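Local coordinates for protein esterase (Rhizomucor miehei, PDB 4WY5) that probably hydrolyses carboxylic esters as a carboxylesterase of the alpha/beta hydrolase fold, at residues P7-Y12 with E300-R305; A246-L251 with Q273-A278; P49-E54 with T68-P73. One frame throughout, in Å; residues are numbered along the deposited sequence.

Interactions 1 and 2 are largely buried, whereas interaction 3, on an outer strand of the sheet, is only partly so. No secondary-structure element is shared between them. Interaction 1 joins the beginnings of two helices from the two ends of the chain through a hydroxyl pair and a methyl group over an imidazole. Interaction 2 brings together the ends of two helices by leucine and alanine packing, with a single water for polar linkage. Interaction 3 is mainly backbone hydrogen bonding between antiparallel strands, with a bridging water and charged side chains paired elsewhere. Interactions 2 and 3 lie on opposite sides of the chain's centre, and along the sequence both fall within the loop that interaction 1 closes.

Interaction 1 (P7-Y12 with E300-R305); sequences PIHPVY and ETPQYR
Thr301 OG1 is gripped from both segments: it donates to Tyr12 OH at 2.9 Å and accepts from Tyr304 N at 3.1 Å. The second bond is an N-cap, with Thr301 standing just before helix 302-319; His9 plays the same part for helix 10-19, so two helix beginnings, one from each end of the chain, face each other. In esterases of this hormone-sensitive-lipase-like family the N-terminal helices commonly form part of the cap over the active site, as helix 10-19 probably does here. With chi1 at 63°, Thr301 OG1 sits between its own backbone N and carbonyl carbon, serving helix cap and phenol together. The Tyr12 and Thr301 side chains approach from opposite directions, and Tyr12 OH also rests 3.4 Å from Gln303 CG, which lies near the plane of the phenol ring at its edge.

The other branch of Thr301 makes the apolar half of the contact. Its CG2 lies over one face of the His9 imidazole, 4.0 Å from the ring centroid and 13° off the normal, a CH-pi contact, while Pro10 CD lies over the opposite face, toward its rim. That methyl group also touches Val11 CB, and Pro302 CD approaches His9 NE2 at 3.7 Å. Swinging CG of His9 anti to its backbone N (chi1 -167°) lets the ring fold back on its own helix as well as reach across. The capping bond and the methyl packing should restrict its rotation. Around this pair, Val11 leans on Val297 and Val299 and Tyr12 on Phe294 and Val291, while Pro302 packs on Val282 of the second subunit. The His9 ring is held at its edge too, by Val11 N, 3.1 Å from His9 ND1 and almost in the ring plane.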
loop_
_atom_site.group_PDB
_atom_site.type_symbol
_atom_site.label_atom_id
_atom_site.label_comp_id
_atom_site.label_asym_id
_atom_site.label_seq_id
_atom_site.Cartn_x
_atom_site.Cartn_y
_atom_site.Cartn_z
ATOM N N PRO A 7 -3.351 -14.929 -11.092
ATOM C CA PRO A 7 -4.680 -15.054 -10.473
ATOM C C PRO A 7 -5.320 -13.710 -10.060
ATOM O O PRO A 7 -4.615 -12.759 -9.667
ATOM C CB PRO A 7 -4.411 -15.916 -9.216
ATOM C CG PRO A 7 -3.125 -16.646 -9.492
ATOM C CD PRO A 7 -2.324 -15.743 -10.400
ATOM N N ILE A 8 -6.650 -13.645 -10.156
ATOM C CA ILE A 8 -7.414 -12.534 -9.602
ATOM C C ILE A 8 -8.356 -13.075 -8.515
ATOM O O ILE A 8 -8.694 -14.265 -8.519
ATOM C CB ILE A 8 -8.234 -11.788 -10.689
ATOM C CG1 ILE A 8 -9.232 -12.733 -11.363
ATOM C CG2 ILE A 8 -7.312 -11.161 -11.731
ATOM C CD1 ILE A 8 -10.172 -12.050 -12.373
ATOM N N HIS A 9 -8.798 -12.206 -7.603
ATOM C CA HIS A 9 -9.721 -12.619 -6.539
ATOM C C HIS A 9 -11.050 -13.130 -7.133
ATOM O O HIS A 9 -11.583 -12.550 -8.092
ATOM C CB HIS A 9 -9.966 -11.451 -5.573
ATOM C CG HIS A 9 -10.638 -11.839 -4.291
ATOM N ND1 HIS A 9 -11.977 -12.177 -4.229
ATOM C CD2 HIS A 9 -10.166 -11.922 -3.022
ATOM C CE1 HIS A 9 -12.295 -12.457 -2.973
ATOM N NE2 HIS A 9 -11.218 -12.320 -2.222
ATOM N N PRO A 10 -11.574 -14.237 -6.578
ATOM C CA PRO A 10 -12.824 -14.861 -7.041
ATOM C C PRO A 10 -13.983 -13.880 -7.225
ATOM O O PRO A 10 -14.763 -14.060 -8.157
ATOM C CB PRO A 10 -13.145 -15.869 -5.929
ATOM C CG PRO A 10 -11.802 -16.253 -5.388
ATOM C CD PRO A 10 -10.914 -15.035 -5.525
ATOM N N VAL A 11 -14.093 -12.862 -6.374
ATOM C CA VAL A 11 -15.149 -11.858 -6.523
ATOM C C VAL A 11 -15.031 -11.116 -7.860
ATOM O O VAL A 11 -16.043 -10.828 -8.491
ATOM C CB VAL A 11 -15.132 -10.846 -5.355
ATOM C CG1 VAL A 11 -15.854 -9.551 -5.725
ATOM C CG2 VAL A 11 -15.760 -11.460 -4.105
ATOM N N TYR A 12 -13.804 -10.832 -8.303
ATOM C CA TYR A 12 -13.587 -10.110 -9.567
ATOM C C TYR A 12 -13.834 -11.047 -10.734
ATOM O O TYR A 12 -14.355 -10.637 -11.782
ATOM C CB TYR A 12 -12.164 -9.534 -9.652
ATOM C CG TYR A 12 -11.852 -8.597 -8.506
ATOM C CD1 TYR A 12 -12.815 -7.710 -8.021
ATOM C CD2 TYR A 12 -10.630 -8.651 -7.860
ATOM C CE1 TYR A 12 -12.552 -6.874 -6.946
ATOM C CE2 TYR A 12 -10.349 -7.826 -6.783
ATOM C CZ TYR A 12 -11.310 -6.937 -6.328
ATOM O OH TYR A 12 -11.033 -6.117 -5.250
ATOM N N GLU A 300 -17.150 -6.899 -0.501
ATOM C CA GLU A 300 -15.851 -6.585 0.100
ATOM C C GLU A 300 -14.764 -7.659 -0.141
ATOM O O GLU A 300 -15.032 -8.861 -0.080
ATOM C CB GLU A 300 -16.034 -6.352 1.602
ATOM C CG GLU A 300 -14.778 -5.928 2.329
ATOM C CD GLU A 300 -15.050 -5.458 3.743
ATOM O OE1 GLU A 300 -14.797 -6.234 4.692
ATOM O OE2 GLU A 300 -15.525 -4.312 3.905
ATOM N N THR A 301 -13.552 -7.202 -0.461
ATOM C CA THR A 301 -12.384 -8.069 -0.659
ATOM C C THR A 301 -11.240 -7.545 0.183
ATOM O O THR A 301 -11.252 -6.375 0.555
ATOM C CB THR A 301 -11.917 -8.082 -2.110
ATOM O OG1 THR A 301 -11.496 -6.753 -2.480
ATOM C CG2 THR A 301 -13.032 -8.593 -3.020
ATOM N N PRO A 302 -10.221 -8.381 0.445
ATOM C CA PRO A 302 -9.098 -7.845 1.236
ATOM C C PRO A 302 -8.426 -6.622 0.610
ATOM O O PRO A 302 -7.920 -5.786 1.371
ATOM C CB PRO A 302 -8.111 -9.021 1.291
ATOM C CG PRO A 302 -8.967 -10.247 1.115
ATOM C CD PRO A 302 -10.107 -9.837 0.214
ATOM N N GLN A 303 -8.446 -6.490 -0.719
ATOM C CA GLN A 303 -7.829 -5.323 -1.339
ATOM C C GLN A 303 -8.754 -4.088 -1.288
ATOM O O GLN A 303 -8.252 -2.961 -1.264
ATOM C CB GLN A 303 -7.350 -5.609 -2.784
ATOM C CG GLN A 303 -8.120 -6.594 -3.624
ATOM C CD GLN A 303 -7.791 -8.049 -3.325
ATOM O OE1 GLN A 303 -8.466 -8.684 -2.511
ATOM N NE2 GLN A 303 -6.778 -8.596 -4.003
ATOM N N TYR A 304 -10.078 -4.266 -1.245
ATOM C CA TYR A 304 -10.955 -3.097 -1.047
ATOM C C TYR A 304 -10.695 -2.493 0.340
ATOM O O TYR A 304 -10.573 -1.271 0.487
ATOM C CB TYR A 304 -12.458 -3.438 -1.168
ATOM C CG TYR A 304 -13.347 -2.253 -0.782
ATOM C CD1 TYR A 304 -13.720 -1.295 -1.732
ATOM C CD2 TYR A 304 -13.764 -2.064 0.544
ATOM C CE1 TYR A 304 -14.499 -0.197 -1.387
ATOM C CE2 TYR A 304 -14.533 -0.963 0.909
ATOM C CZ TYR A 304 -14.896 -0.034 -0.066
ATOM O OH TYR A 304 -15.662 1.054 0.266
ATOM N N ARG A 305 -10.624 -3.352 1.355
ATOM C CA ARG A 305 -10.388 -2.906 2.736
ATOM C C ARG A 305 -8.991 -2.239 2.907
ATOM O O ARG A 305 -8.872 -1.161 3.485
ATOM C CB ARG A 305 -10.556 -4.108 3.685
ATOM C CG ARG A 305 -10.556 -3.801 5.177
ATOM C CD ARG A 305 -10.934 -5.040 6.032
ATOM N NE ARG A 305 -10.081 -6.213 5.786
ATOM C CZ ARG A 305 -10.460 -7.316 5.127
ATOM N NH1 ARG A 305 -11.699 -7.428 4.649
ATOM N NH2 ARG A 305 -9.603 -8.322 4.956
#

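Interaction 2 (A246-L251 with Q273-A278); sequences ADLEGL and QQLAEA
Leu248 and Ala278 carry the apolar part of this contact, their CB atoms meeting at 3.7 Å where helix 245-248 and helix 265-277 both come to an end. Further along its side chain, Leu248 reaches over the last turn of the second helix: CD1 rests against Gln274, 3.8 Å from both its CB and its O, and CD2 lies 4.3 Å from Leu275 CD2. Leu251 CD2 meets Leu275 CD2 at 4.1 Å, the two side chains crossing at about a right angle. Ile172 of helix 162-176 touches both Leu248 and Leu251, extending the hydrophobic layer towards a third helix.

Polar linkage is indirect. Leu248 to Leu251 form a type II beta turn, with Gly250 at its third position (phi 80°), and the amide of Gly250 is presented to a water. That water accepts from Gly250 N at 2.9 Å and donates to Ala278 O at 3.2 Å, tying the turn to the residue just past the helix. The aliphatic part of Glu249 lies alongside the same carbonyl, its CG 3.5 Å from Ala278 O. Lys175 NZ also serves the turn region by binding the carbonyls of Asp247 and Glu249. The chemistry implies a contact held mainly by apolar packing of leucine and alanine, its polar link made through one water between Gly250 N and Ala278 O.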
loop_
_atom_site.group_PDB
_atom_site.type_symbol
_atom_site.label_atom_id
_atom_site.label_comp_id
_atom_site.label_asym_id
_atom_site.label_seq_id
_atom_site.Cartn_x
_atom_site.Cartn_y
_atom_site.Cartn_z
ATOM N N ALA A 246 9.165 20.216 -16.321
ATOM C CA ALA A 246 8.768 21.574 -15.924
ATOM C C ALA A 246 7.285 21.675 -15.568
ATOM O O ALA A 246 6.908 22.350 -14.603
ATOM C CB ALA A 246 9.100 22.569 -17.044
ATOM N N ASP A 247 6.452 20.993 -16.351
ATOM C CA ASP A 247 5.023 20.935 -16.075
ATOM C C ASP A 247 4.733 20.379 -14.675
ATOM O O ASP A 247 3.792 20.824 -14.020
ATOM C CB ASP A 247 4.296 20.084 -17.131
ATOM C CG ASP A 247 4.173 20.790 -18.487
ATOM O OD1 ASP A 247 4.032 22.038 -18.496
ATOM O OD2 ASP A 247 4.197 20.096 -19.537
ATOM N N LEU A 248 5.545 19.427 -14.222
ATOM C CA LEU A 248 5.251 18.662 -13.010
ATOM C C LEU A 248 5.919 19.190 -11.738
ATOM O O LEU A 248 5.497 18.854 -10.625
ATOM C CB LEU A 248 5.673 17.206 -13.226
ATOM C CG LEU A 248 4.921 16.474 -14.337
ATOM C CD1 LEU A 248 5.376 15.033 -14.433
ATOM C CD2 LEU A 248 3.413 16.539 -14.093
ATOM N N GLU A 249 6.932 20.038 -11.904
ATOM C CA GLU A 249 7.669 20.614 -10.773
ATOM C C GLU A 249 6.754 21.430 -9.844
ATOM O O GLU A 249 5.895 22.173 -10.309
ATOM C CB GLU A 249 8.820 21.489 -11.297
ATOM C CG GLU A 249 10.183 21.236 -10.643
ATOM C CD GLU A 249 10.417 22.124 -9.422
ATOM O OE1 GLU A 249 9.725 23.163 -9.291
ATOM O OE2 GLU A 249 11.293 21.781 -8.590
ATOM N N GLY A 250 6.904 21.247 -8.533
ATOM C CA GLY A 250 6.108 21.991 -7.568
ATOM C C GLY A 250 4.689 21.474 -7.329
ATOM O O GLY A 250 3.884 22.127 -6.644
ATOM N N LEU A 251 4.373 20.299 -7.872
ATOM C CA LEU A 251 3.034 19.731 -7.686
ATOM C C LEU A 251 2.917 19.181 -6.265
ATOM O O LEU A 251 3.926 18.935 -5.608
ATOM C CB LEU A 251 2.755 18.634 -8.730
ATOM C CG LEU A 251 1.760 18.891 -9.879
ATOM C CD1 LEU A 251 1.670 20.352 -10.302
ATOM C CD2 LEU A 251 2.075 18.005 -11.088
ATOM N N GLN A 273 6.682 7.548 -11.887
ATOM C CA GLN A 273 8.100 7.770 -12.153
ATOM C C GLN A 273 8.381 9.209 -12.613
ATOM O O GLN A 273 9.383 9.809 -12.214
ATOM C CB GLN A 273 8.605 6.775 -13.209
ATOM C CG GLN A 273 8.480 5.297 -12.823
ATOM C CD GLN A 273 8.973 4.340 -13.922
ATOM O OE1 GLN A 273 9.560 4.761 -14.923
ATOM N NE2 GLN A 273 8.744 3.045 -13.722
ATOM N N GLN A 274 7.488 9.743 -13.451
ATOM C CA GLN A 274 7.577 11.117 -13.967
ATOM C C GLN A 274 7.475 12.153 -12.841
ATOM O O GLN A 274 8.223 13.145 -12.800
ATOM C CB GLN A 274 6.453 11.395 -14.988
ATOM C CG GLN A 274 6.421 10.495 -16.233
ATOM C CD GLN A 274 5.276 10.849 -17.199
ATOM O OE1 GLN A 274 4.403 10.021 -17.492
ATOM N NE2 GLN A 274 5.282 12.088 -17.693
ATOM N N LEU A 275 6.552 11.916 -11.914
ATOM C CA LEU A 275 6.393 12.826 -10.787
ATOM C C LEU A 275 7.651 12.812 -9.912
ATOM O O LEU A 275 8.146 13.870 -9.522
ATOM C CB LEU A 275 5.153 12.454 -9.966
ATOM C CG LEU A 275 3.772 12.690 -10.590
ATOM C CD1 LEU A 275 2.746 11.835 -9.878
ATOM C CD2 LEU A 275 3.338 14.163 -10.524
ATOM N N ALA A 276 8.220 11.636 -9.667
ATOM C CA ALA A 276 9.416 11.572 -8.820
ATOM C C ALA A 276 10.645 12.237 -9.465
ATOM O O ALA A 276 11.445 12.885 -8.790
ATOM C CB ALA A 276 9.727 10.111 -8.459
ATOM N N GLU A 277 10.774 12.110 -10.779
ATOM C CA GLU A 277 11.863 12.761 -11.507
ATOM C C GLU A 277 11.799 14.292 -11.380
ATOM O O GLU A 277 12.826 14.975 -11.387
ATOM C CB GLU A 277 11.829 12.335 -12.977
ATOM C CG GLU A 277 12.764 13.111 -13.898
ATOM C CD GLU A 277 12.487 12.851 -15.381
ATOM O OE1 GLU A 277 12.890 13.688 -16.223
ATOM O OE2 GLU A 277 11.842 11.829 -15.702
ATOM N N ALA A 278 10.588 14.825 -11.248
ATOM C CA ALA A 278 10.398 16.263 -11.145
ATOM C C ALA A 278 10.496 16.736 -9.706
ATOM O O ALA A 278 10.271 17.914 -9.424
ATOM C CB ALA A 278 9.049 16.665 -11.736
HETATM O O HOH W 1 8.689 19.471 -7.123
#

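Interaction 3 (P49-E54 with T68-P73); sequences PEVIEE and TIVRPP
Ile52 and Arg71 form a hydrogen-bonded antiparallel pair: Ile52 N donates to Arg71 O at 3.0 Å, almost straight at 172°, and Arg71 N returns to Ile52 O at 3.1 Å, more bent at 136°. Glu54 and Ile69 repeat the pattern, with Ile69 N to Glu54 O at 2.8 Å and a similarly bent bond from Glu54 N to Ile69 O at 3.0 Å. A water donates a further hydrogen bond to the acceptor of each bent bond, lying 2.6 Å from Ile52 O and 2.9 Å from Ile69 O, so each of these oxygens has two donors.

Between them, Glu53 and Val70 are a non-hydrogen-bonded pair. The backbone of Val70 instead bonds to Thr114, and that of Thr68 to Phe116, on strand 113-117. Polar side-chain ends are also met outside the two segments: Glu53 forms salt bridges with Arg104 and Lys96, Arg71 donates to the carbonyls of Gln78 and Asn149, and Thr68 OG1 bonds to Asp55. Just beyond the strand ends, Glu50 CG, placed by chi1 of 66° between its backbone N and carbonyl carbon, lies 3.5 Å from Pro73 CG, and Ile52 CD1 sits 3.8 Å from Pro73 CA. Strands 52-60 and 63-71 make the antiparallel beta hairpin at one edge of the mixed sheet of the alpha/beta hydrolase fold.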
loop_
_atom_site.group_PDB
_atom_site.type_symbol
_atom_site.label_atom_id
_atom_site.label_comp_id
_atom_site.label_asym_id
_atom_site.label_seq_id
_atom_site.Cartn_x
_atom_site.Cartn_y
_atom_site.Cartn_z
ATOM N N PRO A 49 -22.577 3.328 6.276
ATOM C CA PRO A 49 -22.581 4.091 7.537
ATOM C C PRO A 49 -23.456 5.341 7.468
ATOM O O PRO A 49 -23.559 5.972 6.408
ATOM C CB PRO A 49 -21.103 4.466 7.722
ATOM C CG PRO A 49 -20.559 4.523 6.318
ATOM C CD PRO A 49 -21.311 3.465 5.539
ATOM N N GLU A 50 -24.060 5.717 8.592
ATOM C CA GLU A 50 -24.974 6.857 8.585
ATOM C C GLU A 50 -24.185 8.138 8.292
ATOM O O GLU A 50 -23.006 8.251 8.628
ATOM C CB GLU A 50 -25.778 6.961 9.901
ATOM C CG GLU A 50 -24.973 7.282 11.176
ATOM C CD GLU A 50 -25.828 7.837 12.358
ATOM O OE1 GLU A 50 -26.904 8.443 12.133
ATOM O OE2 GLU A 50 -25.402 7.682 13.527
ATOM N N VAL A 51 -24.828 9.077 7.609
ATOM C CA VAL A 51 -24.165 10.299 7.158
ATOM C C VAL A 51 -25.180 11.463 7.085
ATOM O O VAL A 51 -26.396 11.227 7.029
ATOM C CB VAL A 51 -23.511 10.106 5.740
ATOM C CG1 VAL A 51 -22.901 11.352 5.288
ATOM C CG2 VAL A 51 -22.419 9.025 5.723
ATOM N N ILE A 52 -24.688 12.707 7.099
ATOM C CA ILE A 52 -25.518 13.875 6.819
ATOM C C ILE A 52 -25.200 14.441 5.430
ATOM O O ILE A 52 -24.115 14.967 5.204
ATOM C CB ILE A 52 -25.323 14.984 7.872
ATOM C CG1 ILE A 52 -25.652 14.458 9.262
ATOM C CG2 ILE A 52 -26.223 16.177 7.568
ATOM C CD1 ILE A 52 -25.002 15.251 10.317
ATOM N N GLU A 53 -26.157 14.336 4.512
ATOM C CA GLU A 53 -25.960 14.676 3.093
ATOM C C GLU A 53 -26.781 15.914 2.675
ATOM O O GLU A 53 -27.874 16.141 3.184
ATOM C CB GLU A 53 -26.331 13.463 2.213
ATOM C CG GLU A 53 -26.414 13.752 0.714
ATOM C CD GLU A 53 -26.772 12.526 -0.129
ATOM O OE1 GLU A 53 -27.588 12.674 -1.073
ATOM O OE2 GLU A 53 -26.240 11.421 0.141
ATOM N N GLU A 54 -26.241 16.725 1.768
ATOM C CA GLU A 54 -26.911 17.953 1.329
ATOM C C GLU A 54 -26.522 18.344 -0.099
ATOM O O GLU A 54 -25.342 18.338 -0.419
ATOM C CB GLU A 54 -26.573 19.088 2.300
ATOM C CG GLU A 54 -27.009 20.461 1.854
ATOM C CD GLU A 54 -26.616 21.543 2.842
ATOM O OE1 GLU A 54 -25.730 21.304 3.700
ATOM O OE2 GLU A 54 -27.186 22.647 2.747
ATOM N N THR A 68 -22.549 17.936 -4.090
ATOM C CA THR A 68 -23.115 17.199 -2.970
ATOM C C THR A 68 -22.123 17.278 -1.815
ATOM O O THR A 68 -20.928 17.035 -1.994
ATOM C CB THR A 68 -23.435 15.725 -3.349
ATOM O OG1 THR A 68 -24.480 15.709 -4.333
ATOM C CG2 THR A 68 -23.908 14.931 -2.140
ATOM N N ILE A 69 -22.618 17.666 -0.643
ATOM C CA ILE A 69 -21.775 17.866 0.528
ATOM C C ILE A 69 -22.096 16.811 1.580
ATOM O O ILE A 69 -23.228 16.692 2.023
ATOM C CB ILE A 69 -21.959 19.282 1.123
ATOM C CG1 ILE A 69 -21.431 20.341 0.147
ATOM C CG2 ILE A 69 -21.175 19.416 2.422
ATOM C CD1 ILE A 69 -22.491 21.141 -0.522
ATOM N N VAL A 70 -21.081 16.066 2.000
ATOM C CA VAL A 70 -21.284 14.874 2.817
ATOM C C VAL A 70 -20.439 15.012 4.083
ATOM O O VAL A 70 -19.276 15.403 3.993
ATOM C CB VAL A 70 -20.887 13.605 2.006
ATOM C CG1 VAL A 70 -21.331 12.365 2.677
ATOM C CG2 VAL A 70 -21.504 13.633 0.611
ATOM N N ARG A 71 -21.013 14.699 5.250
ATOM C CA ARG A 71 -20.377 14.969 6.554
ATOM C C ARG A 71 -20.745 13.878 7.589
ATOM O O ARG A 71 -21.820 13.288 7.501
ATOM C CB ARG A 71 -20.802 16.375 7.057
ATOM C CG ARG A 71 -20.195 16.798 8.409
ATOM C CD ARG A 71 -20.763 18.082 9.046
ATOM N NE ARG A 71 -20.290 19.285 8.362
ATOM C CZ ARG A 71 -19.304 20.077 8.791
ATOM N NH1 ARG A 71 -18.652 19.817 9.913
ATOM N NH2 ARG A 71 -18.970 21.142 8.079
ATOM N N PRO A 72 -19.864 13.596 8.571
ATOM C CA PRO A 72 -20.287 12.572 9.542
ATOM C C PRO A 72 -21.265 13.128 10.595
ATOM O O PRO A 72 -21.257 14.342 10.848
ATOM C CB PRO A 72 -18.966 12.132 10.203
ATOM C CG PRO A 72 -17.856 12.789 9.393
ATOM C CD PRO A 72 -18.462 14.006 8.788
ATOM N N PRO A 73 -22.097 12.250 11.191
ATOM C CA PRO A 73 -23.072 12.635 12.238
ATOM C C PRO A 73 -22.413 13.137 13.515
ATOM O O PRO A 73 -21.425 12.548 13.969
ATOM C CB PRO A 73 -23.851 11.336 12.537
ATOM C CG PRO A 73 -23.184 10.239 11.760
ATOM C CD PRO A 73 -22.195 10.832 10.791
HETATM O O HOH W 2 -23.545 17.437 4.845
#